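Local coordinates for microcin B17-processing protein McbD (Escherichia coli str. K-12 substr. MG1655, PDB 6GRH) that is a YcaO-family protein needed to process the inactive microcin B17 precursor McbA into the active peptide antibiotic, at residues T105-A113 with Q122-A130; L331-Y342 with Y354-F362. The protein carries 1 engineered substitution. All blocks are in the same frame, centred on the assembly; numbering follows the deposited sequence.

Interaction 1. Residues T105-A113 with Q122-A130; sequences THKFKTVRA and QEIPAVIIA
Val111 meets three neighbours on the 122-130 side with its two methyls. Its CG1, anti to the carbonyl carbon (chi1 -68°), lies 3.8 Å from Ala126 CB; this leaves CG2 between the backbone N and the carbonyl carbon, 3.7 Å from both Ile124 CG1 and Ile129 CD1, the latter in one of two conformers. Ile124 turns its own CG1 into the same kind of position (chi1 60°), against the valine, and sends CG2 toward Ala113 CB, 4.0 Å away. Backbone pairing sets this register: strands 108-115 and 121-125 form an antiparallel beta hairpin, and Val111 and Ile124 exchange both N-H...O bonds, each 3.0 Å between N and O. Just past Pro125, where the backbone takes up helical angles, Ala126 N reaches Lys109 O at 2.8 Å, almost straight at hydrogen (178°), though it sits above the carbonyl plane. A water donates to the same Lys109 oxygen and accepts from Val127 N, tying the 126-127 backbone to the strand. The extended chain of Glu123 crosses Thr110, with Glu123 OE2 3.5 Å from Thr110 CB. A second water donates to OE2, and OE1 forms a salt bridge with Lys74. Phe108 CD2 touches Pro125 CB at 4.2 Å.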
loop_
_atom_site.group_PDB
_atom_site.type_symbol
_atom_site.label_atom_id
_atom_site.label_comp_id
_atom_site.label_asym_id
_atom_site.label_seq_id
_atom_site.Cartn_x
_atom_site.Cartn_y
_atom_site.Cartn_z
ATOM N N THR E 105 -27.202 -40.433 50.382
ATOM C CA THR E 105 -26.198 -40.051 51.386
ATOM C C THR E 105 -24.887 -39.561 50.776
ATOM O O THR E 105 -24.059 -39.000 51.490
ATOM C CB THR E 105 -25.892 -41.179 52.395
ATOM O OG1 THR E 105 -25.310 -42.296 51.719
ATOM C CG2 THR E 105 -27.163 -41.630 53.121
ATOM N N HIS E 106 -24.687 -39.763 49.477
ATOM C CA HIS E 106 -23.450 -39.332 48.841
ATOM C C HIS E 106 -23.403 -37.792 48.741
ATOM O O HIS E 106 -24.403 -37.144 48.406
ATOM C CB HIS E 106 -23.301 -39.962 47.453
ATOM C CG HIS E 106 -21.998 -39.642 46.789
ATOM N ND1 HIS E 106 -20.799 -40.171 47.218
ATOM C CD2 HIS E 106 -21.703 -38.829 45.747
ATOM C CE1 HIS E 106 -19.822 -39.706 46.458
ATOM N NE2 HIS E 106 -20.344 -38.890 45.557
ATOM N N LYS E 107 -22.236 -37.230 49.044
ATOM C CA LYS E 107 -22.000 -35.802 48.935
ATOM C C LYS E 107 -21.489 -35.483 47.521
ATOM O O LYS E 107 -20.313 -35.682 47.226
ATOM C CB LYS E 107 -21.010 -35.329 50.007
ATOM C CG LYS E 107 -21.545 -35.407 51.428
ATOM C CD LYS E 107 -20.701 -34.603 52.423
ATOM C CE LYS E 107 -21.471 -34.255 53.701
ATOM N NZ LYS E 107 -22.677 -33.395 53.453
ATOM N N PHE E 108 -22.392 -35.012 46.655
ATOM C CA PHE E 108 -22.045 -34.625 45.275
ATOM C C PHE E 108 -21.392 -33.252 45.197
ATOM O O PHE E 108 -21.780 -32.315 45.896
ATOM C CB PHE E 108 -23.290 -34.589 44.389
ATOM C CG PHE E 108 -23.857 -35.935 44.085
ATOM C CD1 PHE E 108 -24.827 -36.501 44.904
ATOM C CD2 PHE E 108 -23.410 -36.646 42.982
ATOM C CE1 PHE E 108 -25.354 -37.744 44.613
ATOM C CE2 PHE E 108 -23.931 -37.901 42.690
ATOM C CZ PHE E 108 -24.905 -38.451 43.508
ATOM N N LYS E 109 -20.420 -33.127 44.304
ATOM C CA LYS E 109 -19.897 -31.816 43.941
ATOM C C LYS E 109 -21.067 -31.031 43.315
ATOM O O LYS E 109 -21.897 -31.606 42.622
ATOM C CB LYS E 109 -18.735 -31.944 42.970
ATOM C CG LYS E 109 -17.516 -32.717 43.483
ATOM C CD LYS E 109 -16.825 -31.974 44.611
ATOM C CE LYS E 109 -15.514 -32.625 45.011
ATOM N NZ LYS E 109 -14.384 -32.206 44.135
ATOM N N THR E 110 -21.154 -29.747 43.626
ATOM C CA THR E 110 -22.277 -28.904 43.243
ATOM C C THR E 110 -21.895 -27.832 42.224
ATOM O O THR E 110 -20.748 -27.385 42.149
ATOM C CB THR E 110 -22.830 -28.165 44.468
ATOM O OG1 THR E 110 -21.766 -27.452 45.105
ATOM C CG2 THR E 110 -23.447 -29.129 45.454
ATOM N N VAL E 111 -22.880 -27.444 41.430
ATOM C CA VAL E 111 -22.831 -26.231 40.627
ATOM C C VAL E 111 -24.134 -25.475 40.778
ATOM O O VAL E 111 -25.182 -26.069 41.062
ATOM C CB VAL E 111 -22.595 -26.490 39.121
ATOM C CG1 VAL E 111 -21.197 -27.032 38.906
ATOM C CG2 VAL E 111 -23.636 -27.427 38.521
ATOM N N ARG E 112 -24.045 -24.171 40.532
ATOM C CA ARG E 112 -25.158 -23.250 40.685
ATOM C C ARG E 112 -26.219 -23.528 39.604
ATOM O O ARG E 112 -25.887 -23.943 38.493
ATOM C CB ARG E 112 -24.656 -21.790 40.648
ATOM C CG ARG E 112 -24.247 -21.309 39.254
ATOM C CD ARG E 112 -23.560 -19.958 39.275
ATOM N NE ARG E 112 -22.192 -20.023 39.752
ATOM C CZ ARG E 112 -21.154 -20.480 39.046
ATOM N NH1 ARG E 112 -21.290 -20.978 37.812
ATOM N NH2 ARG E 112 -19.952 -20.475 39.603
ATOM N N ALA E 113 -27.488 -23.330 39.950
ATOM C CA ALA E 113 -28.570 -23.435 38.982
ATOM C C ALA E 113 -29.794 -22.684 39.464
ATOM O O ALA E 113 -29.896 -22.330 40.650
ATOM C CB ALA E 113 -28.909 -24.894 38.718
ATOM N N GLN E 122 -30.819 -22.840 43.358
ATOM C CA GLN E 122 -30.412 -24.087 43.999
ATOM C C GLN E 122 -29.056 -24.538 43.441
ATOM O O GLN E 122 -28.350 -23.757 42.802
ATOM C CB GLN E 122 -31.496 -25.151 43.791
ATOM C CG GLN E 122 -31.732 -25.529 42.352
ATOM C CD GLN E 122 -32.530 -26.805 42.236
ATOM O OE1 GLN E 122 -33.731 -26.809 42.476
ATOM N NE2 GLN E 122 -31.861 -27.905 41.876
ATOM N N GLU E 123 -28.685 -25.779 43.716
ATOM C CA GLU E 123 -27.570 -26.411 43.064
ATOM C C GLU E 123 -27.991 -27.738 42.455
ATOM O O GLU E 123 -29.008 -28.327 42.835
ATOM C CB GLU E 123 -26.414 -26.590 44.052
ATOM C CG GLU E 123 -25.745 -25.285 44.429
ATOM C CD GLU E 123 -24.840 -25.394 45.633
ATOM O OE1 GLU E 123 -25.270 -25.936 46.667
ATOM O OE2 GLU E 123 -23.694 -24.916 45.554
ATOM N N ILE E 124 -27.209 -28.186 41.488
ATOM C CA ILE E 124 -27.387 -29.490 40.892
ATOM C C ILE E 124 -26.029 -30.191 40.881
ATOM O O ILE E 124 -24.995 -29.535 41.112
ATOM C CB ILE E 124 -28.021 -29.400 39.492
ATOM C CG1 ILE E 124 -27.156 -28.582 38.530
ATOM C CG2 ILE E 124 -29.428 -28.802 39.594
ATOM C CD1 ILE E 124 -27.713 -28.560 37.120
ATOM N N PRO E 125 -26.019 -31.525 40.659
ATOM C CA PRO E 125 -24.741 -32.230 40.657
ATOM C C PRO E 125 -23.836 -31.812 39.526
ATOM O O PRO E 125 -24.249 -31.812 38.366
ATOM C CB PRO E 125 -25.144 -33.695 40.504
ATOM C CG PRO E 125 -26.476 -33.755 41.145
ATOM C CD PRO E 125 -27.144 -32.486 40.697
ATOM N N ALA E 126 -22.602 -31.476 39.887
ATOM C CA ALA E 126 -21.586 -31.068 38.934
ATOM C C ALA E 126 -21.232 -32.176 37.942
ATOM O O ALA E 126 -20.878 -31.878 36.779
ATOM C CB ALA E 126 -20.335 -30.617 39.674
ATOM N N VAL E 127 -21.345 -33.436 38.379
ATOM C CA VAL E 127 -21.009 -34.583 37.531
ATOM C C VAL E 127 -21.815 -34.633 36.209
ATOM O O VAL E 127 -21.353 -35.184 35.206
ATOM C CB VAL E 127 -21.162 -35.898 38.308
ATOM C CG1 VAL E 127 -22.638 -36.255 38.518
ATOM C CG2 VAL E 127 -20.394 -37.028 37.628
ATOM N N ILE E 128 -23.013 -34.062 36.220
ATOM C CA ILE E 128 -23.840 -33.994 35.015
ATOM C C ILE E 128 -23.321 -32.955 33.988
ATOM O O ILE E 128 -23.506 -33.129 32.787
ATOM C CB ILE E 128 -25.320 -33.727 35.384
ATOM C CG1 ILE E 128 -25.810 -34.843 36.314
ATOM C CG2 ILE E 128 -26.201 -33.677 34.136
ATOM C CD1 ILE E 128 -27.111 -34.536 37.009
ATOM N N ILE E 129 -22.659 -31.912 34.478
ATOM C CA ILE E 129 -22.314 -30.734 33.687
ATOM C C ILE E 129 -20.880 -30.708 33.167
ATOM O O ILE E 129 -20.645 -30.342 32.019
ATOM C CB ILE E 129 -22.617 -29.472 34.512
ATOM C CG1 ILE E 129 -23.989 -28.966 34.091
ATOM C CG2 ILE E 129 -21.561 -28.402 34.300
ATOM C CD1 ILE E 129 -24.921 -28.642 35.232
ATOM N N ALA E 130 -19.932 -31.101 34.009
ATOM C CA ALA E 130 -18.516 -31.068 33.656
ATOM C C ALA E 130 -18.152 -32.259 32.743
ATOM O O ALA E 130 -18.465 -33.387 33.075
ATOM C CB ALA E 130 -17.698 -31.108 34.938
HETATM O O HOH W 1 -21.719 -34.068 41.128
HETATM O O HOH W 2 -22.051 -24.718 43.438
#

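Interaction 2. Residues L331-Y342 with Y354-F362; sequences LQQISDNIFVYY and YTKIVSPDF
Leu331 and Ile334, on the last turn of helix 327-334, meet the far end of the Phe362 ring: Leu331 CD2 lies 3.9 Å and Ile334 CG2 3.6 Å from Phe362 CZ, both side chains crossing the phenylalanine at about a right angle. Ser335, where the helix ends, holds OG anti to its own N (chi1 176°), a torsion that directs the hydroxyl to Asp361 OD2. The hydrogen bond there, 2.4 Å from Ser335 OG to Asp361 OD2, is shorter than usual and its exact length doubtful; the same hydroxyl accepts from Asn337 N in an ST turn. Asn337 ND2 approaches the same oxygen, Asp361 OD2, at 3.1 Å, on the syn side and with the oxygen close to the amide plane. Asn337 O in turn receives Ser359 OG at 2.5 Å; Ser359 OG also accepts a hydrogen bond from Asp361 N, a second ST turn inside the type I beta turn 359-362. Beyond this polar junction begins an antiparallel beta hairpin, strands 339-347 and 350-358. At its mouth Ile338 spreads two branches, CD1 to the Phe362 ring and CG2 to Ile357 CG2 at 3.5 Å. Phe339 pairs with Val358 through two backbone bonds, and its ring edge receives Pro360 CD near the ring plane. Val340 lies alongside Thr355, their CG1 and CG2 methyls 4.1 Å apart. Tyr341 repeats the double backbone pairing, with Lys356; its CG, anti to N (chi1 161°), brings the ring edge to Lys356 N, and its OH bonds to His63. Tyr342 CA approaches Tyr354 O at 3.2 Å.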
loop_
_atom_site.group_PDB
_atom_site.type_symbol
_atom_site.label_atom_id
_atom_site.label_comp_id
_atom_site.label_asym_id
_atom_site.label_seq_id
_atom_site.Cartn_x
_atom_site.Cartn_y
_atom_site.Cartn_z
ATOM N N LEU E 331 -43.528 -27.442 28.660
ATOM C CA LEU E 331 -42.512 -28.193 29.414
ATOM C C LEU E 331 -42.904 -28.396 30.871
ATOM O O LEU E 331 -42.747 -29.499 31.405
ATOM C CB LEU E 331 -41.141 -27.511 29.334
ATOM C CG LEU E 331 -40.468 -27.652 27.966
ATOM C CD1 LEU E 331 -39.251 -26.754 27.844
ATOM C CD2 LEU E 331 -40.128 -29.100 27.647
ATOM N N GLN E 332 -43.430 -27.346 31.497
ATOM C CA GLN E 332 -43.825 -27.408 32.903
ATOM C C GLN E 332 -44.939 -28.416 33.164
ATOM O O GLN E 332 -44.977 -28.998 34.234
ATOM C CB GLN E 332 -44.227 -26.035 33.450
ATOM C CG GLN E 332 -44.295 -26.016 34.972
ATOM C CD GLN E 332 -44.487 -24.634 35.553
ATOM O OE1 GLN E 332 -44.862 -23.690 34.847
ATOM N NE2 GLN E 332 -44.231 -24.504 36.856
ATOM N N GLN E 333 -45.827 -28.610 32.192
ATOM C CA GLN E 333 -46.905 -29.618 32.278
ATOM C C GLN E 333 -46.330 -31.029 32.346
ATOM O O GLN E 333 -46.872 -31.886 33.035
ATOM C CB GLN E 333 -47.896 -29.504 31.101
ATOM C CG GLN E 333 -48.911 -28.388 31.252
ATOM N N ILE E 334 -45.218 -31.258 31.654
ATOM C CA ILE E 334 -44.517 -32.531 31.729
ATOM C C ILE E 334 -43.776 -32.647 33.067
ATOM O O ILE E 334 -43.852 -33.677 33.706
ATOM C CB ILE E 334 -43.569 -32.729 30.520
ATOM C CG1 ILE E 334 -44.384 -32.758 29.210
ATOM C CG2 ILE E 334 -42.730 -34.009 30.680
ATOM C CD1 ILE E 334 -43.581 -32.475 27.954
ATOM N N SER E 335 -43.057 -31.602 33.482
ATOM C CA SER E 335 -42.284 -31.637 34.735
ATOM C C SER E 335 -41.862 -30.258 35.217
ATOM O O SER E 335 -41.358 -29.473 34.427
ATOM C CB SER E 335 -41.008 -32.465 34.543
ATOM O OG SER E 335 -40.191 -32.430 35.711
ATOM N N ASP E 336 -41.995 -30.011 36.525
ATOM C CA ASP E 336 -41.472 -28.792 37.162
ATOM C C ASP E 336 -39.949 -28.833 37.362
ATOM O O ASP E 336 -39.355 -27.808 37.675
ATOM C CB ASP E 336 -42.142 -28.548 38.531
ATOM C CG ASP E 336 -43.660 -28.324 38.428
ATOM O OD1 ASP E 336 -44.127 -27.931 37.344
ATOM O OD2 ASP E 336 -44.403 -28.547 39.422
ATOM N N ASN E 337 -39.337 -30.014 37.193
ATOM C CA ASN E 337 -37.931 -30.256 37.500
ATOM C C ASN E 337 -37.032 -30.053 36.279
ATOM O O ASN E 337 -36.440 -31.003 35.758
ATOM C CB ASN E 337 -37.749 -31.675 38.056
ATOM C CG ASN E 337 -38.439 -31.867 39.380
ATOM O OD1 ASN E 337 -38.352 -31.007 40.254
ATOM N ND2 ASN E 337 -39.140 -32.996 39.539
ATOM N N ILE E 338 -36.959 -28.803 35.829
ATOM C CA ILE E 338 -36.074 -28.405 34.742
ATOM C C ILE E 338 -35.264 -27.231 35.277
ATOM O O ILE E 338 -35.830 -26.251 35.788
ATOM C CB ILE E 338 -36.826 -28.000 33.459
ATOM C CG1 ILE E 338 -37.808 -29.090 33.041
ATOM C CG2 ILE E 338 -35.839 -27.739 32.324
ATOM C CD1 ILE E 338 -38.547 -28.812 31.740
ATOM N N PHE E 339 -33.949 -27.339 35.138
ATOM C CA PHE E 339 -33.005 -26.444 35.784
ATOM C C PHE E 339 -32.072 -25.846 34.758
ATOM O O PHE E 339 -31.797 -26.453 33.721
ATOM C CB PHE E 339 -32.209 -27.214 36.857
ATOM C CG PHE E 339 -33.091 -27.922 37.815
ATOM C CD1 PHE E 339 -33.772 -27.205 38.783
ATOM C CD2 PHE E 339 -33.351 -29.280 37.665
ATOM C CE1 PHE E 339 -34.668 -27.837 39.623
ATOM C CE2 PHE E 339 -34.219 -29.921 38.512
ATOM C CZ PHE E 339 -34.882 -29.201 39.499
ATOM N N VAL E 340 -31.596 -24.649 35.064
ATOM C CA VAL E 340 -30.651 -23.963 34.237
ATOM C C VAL E 340 -29.362 -23.829 35.033
ATOM O O VAL E 340 -29.298 -23.043 35.981
ATOM C CB VAL E 340 -31.166 -22.565 33.866
ATOM C CG1 VAL E 340 -30.195 -21.885 32.930
ATOM C CG2 VAL E 340 -32.568 -22.632 33.256
ATOM N N TYR E 341 -28.334 -24.585 34.637
ATOM C CA TYR E 341 -26.983 -24.290 35.068
ATOM C C TYR E 341 -26.556 -23.036 34.362
ATOM O O TYR E 341 -26.842 -22.859 33.160
ATOM C CB TYR E 341 -26.002 -25.403 34.698
ATOM C CG TYR E 341 -24.573 -24.946 34.719
ATOM C CD1 TYR E 341 -23.886 -24.827 35.911
ATOM C CD2 TYR E 341 -23.915 -24.627 33.544
ATOM C CE1 TYR E 341 -22.566 -24.419 35.943
ATOM C CE2 TYR E 341 -22.596 -24.174 33.548
ATOM C CZ TYR E 341 -21.917 -24.077 34.746
ATOM O OH TYR E 341 -20.611 -23.634 34.749
ATOM N N TYR E 342 -25.836 -22.177 35.073
ATOM C CA TYR E 342 -25.345 -20.940 34.454
ATOM C C TYR E 342 -23.996 -20.552 35.007
ATOM O O TYR E 342 -23.646 -20.887 36.152
ATOM C CB TYR E 342 -26.373 -19.801 34.614
ATOM C CG TYR E 342 -26.499 -19.313 36.021
ATOM C CD1 TYR E 342 -27.334 -19.948 36.917
ATOM C CD2 TYR E 342 -25.734 -18.240 36.469
ATOM C CE1 TYR E 342 -27.413 -19.526 38.238
ATOM C CE2 TYR E 342 -25.805 -17.805 37.776
ATOM C CZ TYR E 342 -26.617 -18.452 38.662
ATOM O OH TYR E 342 -26.679 -18.009 39.971
ATOM N N TYR E 354 -22.731 -18.872 29.898
ATOM C CA TYR E 354 -22.726 -20.299 29.600
ATOM C C TYR E 354 -23.929 -20.867 30.326
ATOM O O TYR E 354 -24.153 -20.531 31.512
ATOM C CB TYR E 354 -21.460 -20.969 30.125
ATOM C CG TYR E 354 -20.187 -20.247 29.797
ATOM C CD1 TYR E 354 -19.726 -19.211 30.597
ATOM C CD2 TYR E 354 -19.421 -20.613 28.694
ATOM C CE1 TYR E 354 -18.527 -18.542 30.298
ATOM C CE2 TYR E 354 -18.237 -19.959 28.378
ATOM C CZ TYR E 354 -17.783 -18.939 29.187
ATOM O OH TYR E 354 -16.598 -18.302 28.881
ATOM N N THR E 355 -24.718 -21.682 29.635
ATOM C CA THR E 355 -25.890 -22.288 30.257
ATOM C C THR E 355 -26.013 -23.737 29.831
ATOM O O THR E 355 -25.593 -24.099 28.731
ATOM C CB THR E 355 -27.211 -21.587 29.862
ATOM O OG1 THR E 355 -27.246 -21.425 28.445
ATOM C CG2 THR E 355 -27.348 -20.237 30.535
ATOM N N LYS E 356 -26.640 -24.542 30.689
ATOM C CA LYS E 356 -27.085 -25.887 30.314
ATOM C C LYS E 356 -28.425 -26.162 30.978
ATOM O O LYS E 356 -28.578 -25.993 32.196
ATOM C CB LYS E 356 -26.071 -26.960 30.718
ATOM C CG LYS E 356 -26.414 -28.394 30.258
ATOM C CD LYS E 356 -25.458 -29.378 30.905
ATOM C CE LYS E 356 -25.744 -30.855 30.637
ATOM N NZ LYS E 356 -25.327 -31.248 29.267
ATOM N N ILE E 357 -29.389 -26.552 30.155
ATOM C CA ILE E 357 -30.683 -26.954 30.629
ATOM C C ILE E 357 -30.666 -28.452 30.851
ATOM O O ILE E 357 -30.337 -29.207 29.933
ATOM C CB ILE E 357 -31.816 -26.488 29.691
ATOM C CG1 ILE E 357 -31.894 -24.966 29.791
ATOM C CG2 ILE E 357 -33.130 -27.137 30.112
ATOM C CD1 ILE E 357 -32.981 -24.301 29.012
ATOM N N VAL E 358 -31.036 -28.834 32.075
ATOM C CA VAL E 358 -30.959 -30.185 32.610
ATOM C C VAL E 358 -32.281 -30.544 33.278
ATOM O O VAL E 358 -32.797 -29.760 34.072
ATOM C CB VAL E 358 -29.895 -30.298 33.734
ATOM C CG1 VAL E 358 -29.864 -31.703 34.328
ATOM C CG2 VAL E 358 -28.522 -29.928 33.214
ATOM N N SER E 359 -32.794 -31.736 32.981
ATOM C CA SER E 359 -33.922 -32.298 33.711
ATOM C C SER E 359 -33.791 -33.814 33.935
ATOM O O SER E 359 -33.681 -34.570 32.969
ATOM C CB SER E 359 -35.232 -32.011 32.999
ATOM O OG SER E 359 -36.322 -32.543 33.754
ATOM N N PRO E 360 -33.843 -34.265 35.209
ATOM C CA PRO E 360 -33.903 -35.728 35.466
ATOM C C PRO E 360 -35.229 -36.390 35.089
ATOM O O PRO E 360 -35.322 -37.613 35.161
ATOM C CB PRO E 360 -33.664 -35.826 36.975
ATOM C CG PRO E 360 -34.234 -34.544 37.508
ATOM C CD PRO E 360 -33.912 -33.494 36.466
ATOM N N ASP E 361 -36.247 -35.600 34.726
ATOM C CA ASP E 361 -37.497 -36.124 34.169
ATOM C C ASP E 361 -37.518 -36.298 32.645
ATOM O O ASP E 361 -38.507 -36.793 32.082
ATOM C CB ASP E 361 -38.656 -35.238 34.627
ATOM C CG ASP E 361 -38.986 -35.444 36.099
ATOM O OD1 ASP E 361 -38.848 -36.589 36.590
ATOM O OD2 ASP E 361 -39.377 -34.462 36.772
ATOM N N PHE E 362 -36.428 -35.911 31.992
ATOM C CA PHE E 362 -36.216 -36.145 30.579
ATOM C C PHE E 362 -34.906 -36.934 30.479
ATOM O O PHE E 362 -34.266 -37.230 31.512
ATOM C CB PHE E 362 -36.079 -34.800 29.848
ATOM C CG PHE E 362 -37.366 -34.004 29.732
ATOM C CD1 PHE E 362 -37.858 -33.281 30.810
ATOM C CD2 PHE E 362 -38.047 -33.934 28.530
ATOM C CE1 PHE E 362 -39.021 -32.537 30.705
ATOM C CE2 PHE E 362 -39.225 -33.190 28.418
ATOM C CZ PHE E 362 -39.701 -32.482 29.505
#

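How the interactions relate
The two hairpins belong to one antiparallel sheet, in which strand 108-115 of interaction 1 runs beside strand 339-347 of interaction 2; their centres are 14 Å apart. Arg112 NH1 lies 2.9 Å from Tyr342 O, a probable hydrogen bond between the adjoining strands, and Arg112 O is 3.4 Å from Tyr341 CD1. Ala113 CB packs 3.3 Å from Val340 O, and Gln122 OE1 comes within 3.2 Å of Phe339 CE1. Tyr341 also touches Val111 and Ile129, extending the apolar side of interaction 1 to the second hairpin. Both contacts reach the partner subunit: Arg112 packs on Gln288 of the McbB chain, and Tyr342 OH bonds to Ser35 of the McbB chain.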